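Local coordinates for protein S-adenosyl-L-methionine-dependent 2-deoxy-scyllo-inosamine dehydrogenase (Bacillus circulans, PDB 4M7S) that catalyses the radical S-adenosylmethionine-dependent two-electron oxidation of 2-deoxy-scyllo-inosamine to amino-dideoxy-scyllo-inosose in butirosin biosynthesis, using two [4Fe-4S] clusters, at residues Met7-Val12 with Leu175-Val180; Arg56-Phe61 with Ile88-Gly93; Ile109-Val114 with Lys138-Asp143. All blocks are in the same frame, centred on the assembly; numbering follows the deposited sequence.

Contact 1. Residues Met7-Val12 with Leu175-Val180; sequences MIEVEV and LAVVTV
Glu-11 and Val-180 meet where the two segments leave the sheet, through a bond that uses a side chain in place of a backbone carbonyl. OE1 of Glu-11 accepts the amide N of Val-180 at 2.8 Å, on the anti side of the carboxylate and 22° out of its plane. The glutamate reaches this position because its CG is turned away from the backbone N (chi1 -163°) and the chain then runs straight; the two side chains cross, OE1 also lying against CG2 of Val-180. Glu-11 is also the centre of an inverse gamma turn. Its own N binds Val-178 O at 2.7 Å, continuing the regular parallel pairing that precedes it: Val-178 N to Glu-9 O, Glu-9 N to Ala-176 O and Ala-176 N to Met-7 O. Strand 7-10, the first of the partial barrel of radical SAM enzymes, is thereby joined to strand 175-178 of the iron-sulfur cluster-binding domain, making one continuous sheet of the two units. On one side of it, Ile-8 sends CD1 across to CG2 of Val-178 at 3.8 Å, and Ala-176 lies beside them; Leu-44 and Leu-48 of helix 38-50, with Ile-205 and Trp-209 of helix 205-209, cover this apolar patch. On the other side, Met-7, present as selenomethionine, and Leu-175 lie alongside each other, CG to CD2 at 3.5 Å. The side chain of Leu-175 is also about 5 Å from that of Cys-187, an inferred ligand of the second cluster.

Contact 2. Residues Arg56-Phe61 with Ile88-Gly93; sequences RISFHF and IIYTNG. With SF4 (iron/sulfur cluster), chain C.
Strands 56-58 and 88-91 run parallel but splay by 35°, joined directly at Ile-57 and Ile-88 by the bond from Ile-88 N to Ile-57 O (2.8 Å) and parting beyond it. Where they separate, a water takes over the pairing, accepting from both Phe-59 N and Tyr-90 N, each at 2.9 Å. Further on, a side chain spans the gap: ND1 of His-60 donates to Tyr-90 O at 2.9 Å. This bond is bent, the imidazole nitrogen sitting 51° above the carbonyl plane and the carbonyl oxygen tilted modestly from the ring plane. With CG opposite the backbone N (chi1 -179°), the ring extends toward the second strand, and its other nitrogen, NE2, comes to 3.9 Å from sulfur S2 of the iron-sulfur cluster. His-60 has a second conformer, so the bond to Tyr-90 O and the approach to the cluster hold for one of the two. Tyr-90 brings the edge of its ring, at CE1, against CB of Ser-58 (3.5 Å); the buried OG of Ser-58 has no hydrogen-bonding partner in the model. Phe-59 directs its own edge, CD2, at Ile-88 O, while the side chains of Phe-59 and Ile-89 cross, CD1 of Ile-89 lying 3.9 Å from CD2 of Phe-59. At the end of strand 88-91, Thr-91 OG1 accepts from Gly-93 N in an ST turn, and Asn-92 belongs to the pocket of the cluster, its ND2 3.7 Å from S3 and bonded to Asn-17. The two strands belong to a beta-alpha-beta unit completed by helix 71-81; Ile-57 and Phe-59 lean on helix 38-50, strand 7-10 pairs with strand 56-58, and strand 111-116 flanks strand 86-91 on its far edge.

Contact 3. Residues Ile109-Val114 with Lys138-Asp143; sequences IQKFIV and KVVYLD
The aliphatic stem of Lys-138 packs against the carbonyl oxygen of Gln-110, with CD of Lys-138 3.2 Å from Gln-110 O; the lysine is extended until chi4, where it bends. Next, Lys-111 runs out straight, and its side chain crosses that of Val-140, CE of Lys-111 pressed against CG2 of Val-140 at 3.5 Å, closer than usual for two carbons. Phe-112 begins the regular pairing, although the separation of its N from Lys-138 O, 2.5 Å, is too short to be taken at face value. That same oxygen lies in the plane of the phenyl ring at its edge, 3.6 Å from CD1, while CG2 of Ile-109 covers one face, offset toward the rim. With CG beside the backbone N (chi1 -61°), the ring turns to helix 98-107 and packs on Leu-101, Leu-104 and Thr-105; its CB touches CG2 of Val-139. Phe-112 O takes the N-H of Val-140. Strand 139-143 is the edge strand at one end of the parallel run in the radical SAM partial barrel, and most of the chain that returns from strand 111-116 to it is missing from the model. Ile-113 points to the opposite side of the sheet from Phe-112 and lies alongside two residues: its CD1 approaches CB of Val-140 at 4.1 Å, and its CG2 meets CD1 of Leu-142 at 3.8 Å. Val-114 returns to the Phe-112 side, where CG1 touches CE1 of Tyr-141 at 3.5 Å and CG2 reaches CG1 of Val-139. The latter methyl sits over one face of the tyrosine ring, near its rim. Val-114 N binds Val-140 O, and Val-114 O receives the N-H of Leu-142.

How the contacts relate
All three contacts lie in one sheet, spread across it in the order contact 1, contact 2, contact 3. The centres of contact 1 and contact 2 are about 10 Å apart, those of contact 2 and contact 3 about 9 Å, and those of contact 1 and contact 3 about 18 Å. Strands 7-10 and 56-58 connect the first two, and strands 86-91 and 111-116 the last two. In sequence, contacts 2 and 3 follow one another, and both fall between the segments of contact 1. Contact 1 brings the barrel's first strand to the auxiliary cluster domain, contact 2 lies beside the cluster assigned to AdoMet binding, and contact 3 closes the far edge.

Contact 1. Residues Met7-Val12 with Leu175-Val180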
loop_
_atom_site.group_PDB
_atom_site.type_symbol
_atom_site.label_atom_id
_atom_site.label_comp_id
_atom_site.label_asym_id
_atom_site.label_seq_id
_atom_site.Cartn_x
_atom_site.Cartn_y
_atom_site.Cartn_z
HETATM N N MSE A 7 -1.779 4.790 6.590
HETATM C CA MSE A 7 -2.178 4.065 5.383
HETATM C C MSE A 7 -1.546 2.682 5.418
HETATM O O MSE A 7 -0.369 2.530 5.778
HETATM C CB MSE A 7 -1.751 4.819 4.113
HETATM C CG MSE A 7 -1.702 3.944 2.833
HETATM SE SE MSE A 7 -3.448 3.380 2.083
HETATM C CE MSE A 7 -3.877 5.020 1.100
ATOM N N ILE A 8 -2.333 1.665 5.088
ATOM C CA ILE A 8 -1.776 0.333 4.917
ATOM C C ILE A 8 -2.150 -0.194 3.538
ATOM O O ILE A 8 -3.319 -0.129 3.140
ATOM C CB ILE A 8 -2.217 -0.645 6.031
ATOM C CG1 ILE A 8 -1.655 -2.042 5.759
ATOM C CG2 ILE A 8 -3.744 -0.701 6.159
ATOM C CD1 ILE A 8 -1.668 -2.932 6.976
ATOM N N GLU A 9 -1.152 -0.695 2.807
ATOM C CA GLU A 9 -1.356 -1.218 1.461
ATOM C C GLU A 9 -1.260 -2.724 1.515
ATOM O O GLU A 9 -0.239 -3.259 1.950
ATOM C CB GLU A 9 -0.272 -0.710 0.507
ATOM C CG GLU A 9 -0.626 0.524 -0.278
ATOM C CD GLU A 9 0.473 0.917 -1.245
ATOM O OE1 GLU A 9 1.045 0.011 -1.882
ATOM O OE2 GLU A 9 0.774 2.122 -1.353
ATOM N N VAL A 10 -2.314 -3.407 1.070
ATOM C CA VAL A 10 -2.376 -4.861 1.160
ATOM C C VAL A 10 -2.354 -5.504 -0.231
ATOM O O VAL A 10 -3.256 -5.274 -1.046
ATOM C CB VAL A 10 -3.624 -5.302 1.919
ATOM C CG1 VAL A 10 -3.589 -6.799 2.193
ATOM C CG2 VAL A 10 -3.728 -4.542 3.246
ATOM N N GLU A 11 -1.331 -6.307 -0.499
ATOM C CA GLU A 11 -1.247 -7.029 -1.765
ATOM C C GLU A 11 -2.190 -8.238 -1.759
ATOM O O GLU A 11 -1.746 -9.383 -1.611
ATOM C CB GLU A 11 0.195 -7.483 -2.017
ATOM C CG GLU A 11 0.497 -7.877 -3.456
ATOM C CD GLU A 11 1.940 -8.318 -3.650
ATOM O OE1 GLU A 11 2.554 -8.834 -2.679
ATOM O OE2 GLU A 11 2.458 -8.136 -4.775
ATOM N N VAL A 12 -3.490 -7.994 -1.921
ATOM C CA VAL A 12 -4.460 -9.103 -1.926
ATOM C C VAL A 12 -4.285 -10.010 -3.153
ATOM O O VAL A 12 -4.754 -11.146 -3.175
ATOM C CB VAL A 12 -5.918 -8.609 -1.786
ATOM C CG1 VAL A 12 -6.060 -7.760 -0.524
ATOM C CG2 VAL A 12 -6.346 -7.809 -3.023
ATOM N N LEU A 175 3.211 4.674 6.417
ATOM C CA LEU A 175 2.753 3.637 5.501
ATOM C C LEU A 175 3.343 2.294 5.878
ATOM O O LEU A 175 4.551 2.179 6.118
ATOM C CB LEU A 175 3.178 4.012 4.074
ATOM C CG LEU A 175 2.722 3.265 2.813
ATOM C CD1 LEU A 175 3.856 2.440 2.233
ATOM C CD2 LEU A 175 1.483 2.411 3.056
ATOM N N ALA A 176 2.479 1.284 5.954
ATOM C CA ALA A 176 2.918 -0.103 6.000
ATOM C C ALA A 176 2.429 -0.801 4.731
ATOM O O ALA A 176 1.296 -0.575 4.292
ATOM C CB ALA A 176 2.362 -0.807 7.242
ATOM N N VAL A 177 3.273 -1.655 4.154
ATOM C CA VAL A 177 2.858 -2.495 3.043
ATOM C C VAL A 177 2.842 -3.937 3.510
ATOM O O VAL A 177 3.771 -4.370 4.179
ATOM C CB VAL A 177 3.831 -2.385 1.847
ATOM C CG1 VAL A 177 3.416 -3.340 0.721
ATOM C CG2 VAL A 177 3.867 -0.968 1.324
ATOM N N VAL A 178 1.789 -4.676 3.158
ATOM C CA VAL A 178 1.715 -6.112 3.433
ATOM C C VAL A 178 1.627 -6.863 2.092
ATOM O O VAL A 178 0.705 -6.633 1.313
ATOM C CB VAL A 178 0.474 -6.438 4.287
ATOM C CG1 VAL A 178 0.340 -7.952 4.511
ATOM C CG2 VAL A 178 0.511 -5.684 5.606
ATOM N N THR A 179 2.594 -7.741 1.821
ATOM C CA THR A 179 2.669 -8.454 0.555
ATOM C C THR A 179 1.756 -9.668 0.583
ATOM O O THR A 179 1.168 -9.972 1.635
ATOM C CB THR A 179 4.099 -8.930 0.255
ATOM O OG1 THR A 179 4.454 -9.977 1.170
ATOM C CG2 THR A 179 5.096 -7.758 0.373
ATOM N N VAL A 180 1.651 -10.368 -0.551
ATOM C CA VAL A 180 0.716 -11.496 -0.657
ATOM C C VAL A 180 1.001 -12.558 0.375
ATOM O O VAL A 180 0.095 -13.273 0.789
ATOM C CB VAL A 180 0.765 -12.246 -2.012
ATOM C CG1 VAL A 180 -0.512 -12.022 -2.802
ATOM C CG2 VAL A 180 2.024 -11.932 -2.803
#

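Contact 2. Residues Arg56-Phe61 with Ile88-Gly93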
loop_
_atom_site.group_PDB
_atom_site.type_symbol
_atom_site.label_atom_id
_atom_site.label_comp_id
_atom_site.label_asym_id
_atom_site.label_seq_id
_atom_site.Cartn_x
_atom_site.Cartn_y
_atom_site.Cartn_z
ATOM N N ARG A 56 -6.340 4.932 6.227
ATOM C CA ARG A 56 -6.703 4.432 4.902
ATOM C C ARG A 56 -6.202 3.013 4.691
ATOM O O ARG A 56 -5.126 2.641 5.170
ATOM C CB ARG A 56 -6.123 5.320 3.805
ATOM C CG ARG A 56 -5.987 6.766 4.156
ATOM C CD ARG A 56 -6.977 7.608 3.401
ATOM N NE ARG A 56 -6.569 9.007 3.376
ATOM C CZ ARG A 56 -6.678 9.840 4.408
ATOM N NH1 ARG A 56 -7.188 9.420 5.561
ATOM N NH2 ARG A 56 -6.273 11.096 4.288
ATOM N N ILE A 57 -6.983 2.219 3.968
ATOM C CA ILE A 57 -6.535 0.899 3.550
ATOM C C ILE A 57 -6.692 0.756 2.033
ATOM O O ILE A 57 -7.769 1.011 1.487
ATOM C CB ILE A 57 -7.266 -0.245 4.325
ATOM C CG1 ILE A 57 -6.840 -1.622 3.810
ATOM C CG2 ILE A 57 -8.792 -0.085 4.248
ATOM C CD1 ILE A 57 -7.178 -2.761 4.775
ATOM N N SER A 58 -5.607 0.398 1.348
ATOM C CA SER A 58 -5.675 0.080 -0.084
ATOM C C SER A 58 -5.310 -1.385 -0.370
ATOM O O SER A 58 -4.712 -2.057 0.478
ATOM C CB SER A 58 -4.832 1.045 -0.925
ATOM O OG SER A 58 -3.613 1.362 -0.302
ATOM N N PHE A 59 -5.676 -1.868 -1.560
ATOM C CA PHE A 59 -5.620 -3.299 -1.875
ATOM C C PHE A 59 -4.715 -3.638 -3.053
ATOM O O PHE A 59 -4.914 -4.659 -3.736
ATOM C CB PHE A 59 -7.028 -3.811 -2.164
ATOM C CG PHE A 59 -7.994 -3.529 -1.062
ATOM C CD1 PHE A 59 -8.154 -4.429 -0.013
ATOM C CD2 PHE A 59 -8.726 -2.351 -1.051
ATOM C CE1 PHE A 59 -9.042 -4.174 1.010
ATOM C CE2 PHE A 59 -9.612 -2.077 -0.012
ATOM C CZ PHE A 59 -9.774 -2.995 1.014
ATOM N N HIS A 60 -3.690 -2.796 -3.262
ATOM C CA HIS A 60 -2.825 -2.786 -4.466
ATOM C C HIS A 60 -1.341 -2.549 -4.116
ATOM O O HIS A 60 -0.998 -1.472 -3.622
ATOM C CB HIS A 60 -3.296 -1.641 -5.380
ATOM C CG HIS A 60 -2.529 -1.494 -6.665
ATOM N ND1 HIS A 60 -3.155 -1.318 -7.880
ATOM C CD2 HIS A 60 -1.199 -1.449 -6.922
ATOM C CE1 HIS A 60 -2.247 -1.199 -8.833
ATOM N NE2 HIS A 60 -1.052 -1.275 -8.280
ATOM N N PHE A 61 -0.451 -3.507 -4.392
ATOM C CA PHE A 61 0.967 -3.260 -4.138
ATOM C C PHE A 61 1.525 -3.035 -5.530
ATOM O O PHE A 61 1.782 -1.892 -5.933
ATOM C CB PHE A 61 1.646 -4.437 -3.427
ATOM C CG PHE A 61 3.096 -4.215 -3.125
ATOM C CD1 PHE A 61 3.581 -2.931 -2.873
ATOM C CD2 PHE A 61 3.986 -5.281 -3.112
ATOM C CE1 PHE A 61 4.920 -2.711 -2.613
ATOM C CE2 PHE A 61 5.340 -5.075 -2.848
ATOM C CZ PHE A 61 5.810 -3.780 -2.603
ATOM N N ILE A 88 -9.771 2.245 -0.111
ATOM C CA ILE A 88 -9.538 2.897 -1.393
ATOM C C ILE A 88 -9.096 1.856 -2.406
ATOM O O ILE A 88 -8.248 1.019 -2.099
ATOM C CB ILE A 88 -8.384 3.911 -1.309
ATOM C CG1 ILE A 88 -8.536 4.829 -0.096
ATOM C CG2 ILE A 88 -8.268 4.700 -2.620
ATOM C CD1 ILE A 88 -9.746 5.715 -0.155
ATOM N N ILE A 89 -9.649 1.912 -3.614
ATOM C CA ILE A 89 -9.175 1.043 -4.690
ATOM C C ILE A 89 -8.281 1.825 -5.656
ATOM O O ILE A 89 -8.697 2.851 -6.206
ATOM C CB ILE A 89 -10.341 0.433 -5.498
ATOM C CG1 ILE A 89 -11.089 -0.614 -4.673
ATOM C CG2 ILE A 89 -9.817 -0.213 -6.794
ATOM C CD1 ILE A 89 -10.343 -1.921 -4.545
ATOM N N TYR A 90 -7.055 1.350 -5.857
ATOM C CA TYR A 90 -6.218 1.864 -6.930
ATOM C C TYR A 90 -6.237 0.809 -8.042
ATOM O O TYR A 90 -5.830 -0.336 -7.825
ATOM C CB TYR A 90 -4.796 2.092 -6.435
ATOM C CG TYR A 90 -4.656 3.164 -5.363
ATOM C CD1 TYR A 90 -4.991 2.909 -4.038
ATOM C CD2 TYR A 90 -4.167 4.421 -5.679
ATOM C CE1 TYR A 90 -4.846 3.882 -3.055
ATOM C CE2 TYR A 90 -4.013 5.399 -4.705
ATOM C CZ TYR A 90 -4.357 5.123 -3.399
ATOM O OH TYR A 90 -4.210 6.092 -2.432
ATOM N N THR A 91 -6.717 1.183 -9.224
ATOM C CA THR A 91 -6.937 0.190 -10.278
ATOM C C THR A 91 -6.580 0.730 -11.666
ATOM O O THR A 91 -6.692 1.930 -11.899
ATOM C CB THR A 91 -8.410 -0.288 -10.255
ATOM O OG1 THR A 91 -8.631 -1.238 -11.306
ATOM C CG2 THR A 91 -9.370 0.899 -10.420
ATOM N N ASN A 92 -6.146 -0.140 -12.585
ATOM C CA ASN A 92 -5.937 0.298 -13.965
ATOM C C ASN A 92 -7.251 0.481 -14.714
ATOM O O ASN A 92 -7.264 0.983 -15.840
ATOM C CB ASN A 92 -4.984 -0.613 -14.760
ATOM C CG ASN A 92 -5.441 -2.062 -14.810
ATOM O OD1 ASN A 92 -6.642 -2.360 -14.828
ATOM N ND2 ASN A 92 -4.472 -2.980 -14.818
ATOM N N GLY A 93 -8.347 0.052 -14.092
ATOM C CA GLY A 93 -9.678 0.266 -14.643
ATOM C C GLY A 93 -10.188 -0.775 -15.634
ATOM O O GLY A 93 -11.376 -0.779 -15.953
HETATM FE FE1 SF4 C . -0.062 -3.086 -13.693
HETATM FE FE2 SF4 C . 1.020 -1.243 -15.279
HETATM FE FE3 SF4 C . 2.307 -1.973 -13.074
HETATM FE FE4 SF4 C . 0.020 -0.535 -12.834
HETATM S S1 SF4 C . 1.996 0.193 -13.749
HETATM S S2 SF4 C . 0.579 -2.383 -11.604
HETATM S S3 SF4 C . -1.188 -1.320 -14.635
HETATM S S4 SF4 C . 1.896 -3.327 -14.903
HETATM O O HOH W 1 -6.194 -0.931 -4.306
#

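Contact 3. Residues Ile109-Val114 with Lys138-Asp143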
loop_
_atom_site.group_PDB
_atom_site.type_symbol
_atom_site.label_atom_id
_atom_site.label_comp_id
_atom_site.label_asym_id
_atom_site.label_seq_id
_atom_site.Cartn_x
_atom_site.Cartn_y
_atom_site.Cartn_z
ATOM N N ILE A 109 -15.951 0.450 -0.293
ATOM C CA ILE A 109 -14.945 1.294 -0.945
ATOM C C ILE A 109 -15.424 2.741 -1.004
ATOM O O ILE A 109 -16.514 3.015 -1.509
ATOM C CB ILE A 109 -14.597 0.819 -2.382
ATOM C CG1 ILE A 109 -14.001 -0.591 -2.358
ATOM C CG2 ILE A 109 -13.608 1.806 -3.057
ATOM C CD1 ILE A 109 -12.819 -0.746 -1.398
ATOM N N GLN A 110 -14.610 3.668 -0.505
ATOM C CA GLN A 110 -14.990 5.075 -0.505
ATOM C C GLN A 110 -14.386 5.841 -1.679
ATOM O O GLN A 110 -14.809 6.954 -1.985
ATOM C CB GLN A 110 -14.596 5.729 0.821
ATOM C CG GLN A 110 -15.373 5.178 2.012
ATOM C CD GLN A 110 -14.950 5.798 3.316
ATOM O OE1 GLN A 110 -14.343 6.865 3.335
ATOM N NE2 GLN A 110 -15.267 5.128 4.425
ATOM N N LYS A 111 -13.395 5.253 -2.337
ATOM C CA LYS A 111 -12.757 5.948 -3.447
ATOM C C LYS A 111 -12.099 4.991 -4.428
ATOM O O LYS A 111 -11.444 4.026 -4.027
ATOM C CB LYS A 111 -11.735 6.956 -2.921
ATOM C CG LYS A 111 -11.267 7.982 -3.937
ATOM C CD LYS A 111 -10.671 9.166 -3.199
ATOM C CE LYS A 111 -10.032 10.177 -4.132
ATOM N NZ LYS A 111 -9.289 11.260 -3.406
ATOM N N PHE A 112 -12.291 5.266 -5.718
ATOM C CA PHE A 112 -11.601 4.559 -6.786
ATOM C C PHE A 112 -10.644 5.523 -7.487
ATOM O O PHE A 112 -11.052 6.587 -7.960
ATOM C CB PHE A 112 -12.603 4.015 -7.809
ATOM C CG PHE A 112 -13.597 3.029 -7.237
ATOM C CD1 PHE A 112 -14.777 3.468 -6.652
ATOM C CD2 PHE A 112 -13.356 1.660 -7.306
ATOM C CE1 PHE A 112 -15.706 2.554 -6.136
ATOM C CE2 PHE A 112 -14.280 0.736 -6.791
ATOM C CZ PHE A 112 -15.453 1.186 -6.208
ATOM N N ILE A 113 -9.370 5.151 -7.530
ATOM C CA ILE A 113 -8.374 5.916 -8.263
ATOM C C ILE A 113 -8.081 5.099 -9.499
ATOM O O ILE A 113 -7.414 4.069 -9.409
ATOM C CB ILE A 113 -7.055 6.058 -7.484
ATOM C CG1 ILE A 113 -7.304 6.434 -6.021
ATOM C CG2 ILE A 113 -6.119 7.043 -8.188
ATOM C CD1 ILE A 113 -7.960 7.760 -5.838
ATOM N N VAL A 114 -8.583 5.535 -10.647
ATOM C CA VAL A 114 -8.381 4.767 -11.869
ATOM C C VAL A 114 -7.235 5.354 -12.682
ATOM O O VAL A 114 -7.204 6.558 -12.942
ATOM C CB VAL A 114 -9.651 4.726 -12.746
ATOM C CG1 VAL A 114 -9.398 3.895 -13.992
ATOM C CG2 VAL A 114 -10.825 4.164 -11.962
ATOM N N LYS A 138 -16.648 9.294 -6.401
ATOM C CA LYS A 138 -15.721 8.372 -5.768
ATOM C C LYS A 138 -14.721 7.831 -6.784
ATOM O O LYS A 138 -13.910 6.966 -6.463
ATOM C CB LYS A 138 -16.480 7.227 -5.091
ATOM C CG LYS A 138 -17.346 7.680 -3.924
ATOM C CD LYS A 138 -17.814 6.510 -3.074
ATOM C CE LYS A 138 -18.489 7.009 -1.808
ATOM N NZ LYS A 138 -19.601 7.940 -2.136
ATOM N N VAL A 139 -14.780 8.341 -8.011
ATOM C CA VAL A 139 -13.817 7.938 -9.032
ATOM C C VAL A 139 -12.886 9.075 -9.412
ATOM O O VAL A 139 -13.317 10.117 -9.905
ATOM C CB VAL A 139 -14.483 7.404 -10.316
ATOM C CG1 VAL A 139 -13.457 7.298 -11.427
ATOM C CG2 VAL A 139 -15.109 6.041 -10.067
ATOM N N VAL A 140 -11.599 8.873 -9.179
ATOM C CA VAL A 140 -10.616 9.795 -9.712
ATOM C C VAL A 140 -9.929 9.101 -10.880
ATOM O O VAL A 140 -9.428 7.982 -10.737
ATOM C CB VAL A 140 -9.598 10.230 -8.650
ATOM C CG1 VAL A 140 -8.546 11.144 -9.275
ATOM C CG2 VAL A 140 -10.311 10.942 -7.506
ATOM N N TYR A 141 -9.950 9.761 -12.034
ATOM C CA TYR A 141 -9.359 9.232 -13.256
ATOM C C TYR A 141 -8.015 9.884 -13.532
ATOM O O TYR A 141 -7.942 11.086 -13.783
ATOM C CB TYR A 141 -10.278 9.498 -14.446
ATOM C CG TYR A 141 -11.260 8.394 -14.739
ATOM C CD1 TYR A 141 -10.820 7.143 -15.149
ATOM C CD2 TYR A 141 -12.630 8.607 -14.635
ATOM C CE1 TYR A 141 -11.713 6.128 -15.430
ATOM C CE2 TYR A 141 -13.533 7.597 -14.914
ATOM C CZ TYR A 141 -13.068 6.357 -15.310
ATOM O OH TYR A 141 -13.953 5.339 -15.594
ATOM N N LEU A 142 -6.953 9.092 -13.477
ATOM C CA LEU A 142 -5.645 9.561 -13.905
ATOM C C LEU A 142 -5.289 8.863 -15.201
ATOM O O LEU A 142 -5.890 7.842 -15.563
ATOM C CB LEU A 142 -4.584 9.246 -12.854
ATOM C CG LEU A 142 -4.891 9.735 -11.443
ATOM C CD1 LEU A 142 -3.893 9.172 -10.459
ATOM C CD2 LEU A 142 -4.871 11.242 -11.418
ATOM N N ASP A 143 -4.316 9.426 -15.906
ATOM C CA ASP A 143 -3.716 8.757 -17.047
ATOM C C ASP A 143 -2.208 8.880 -16.906
ATOM O O ASP A 143 -1.675 9.988 -16.804
ATOM C CB ASP A 143 -4.190 9.379 -18.366
ATOM C CG ASP A 143 -3.784 8.556 -19.587
ATOM O OD1 ASP A 143 -2.620 8.668 -20.030
ATOM O OD2 ASP A 143 -4.635 7.810 -20.117
#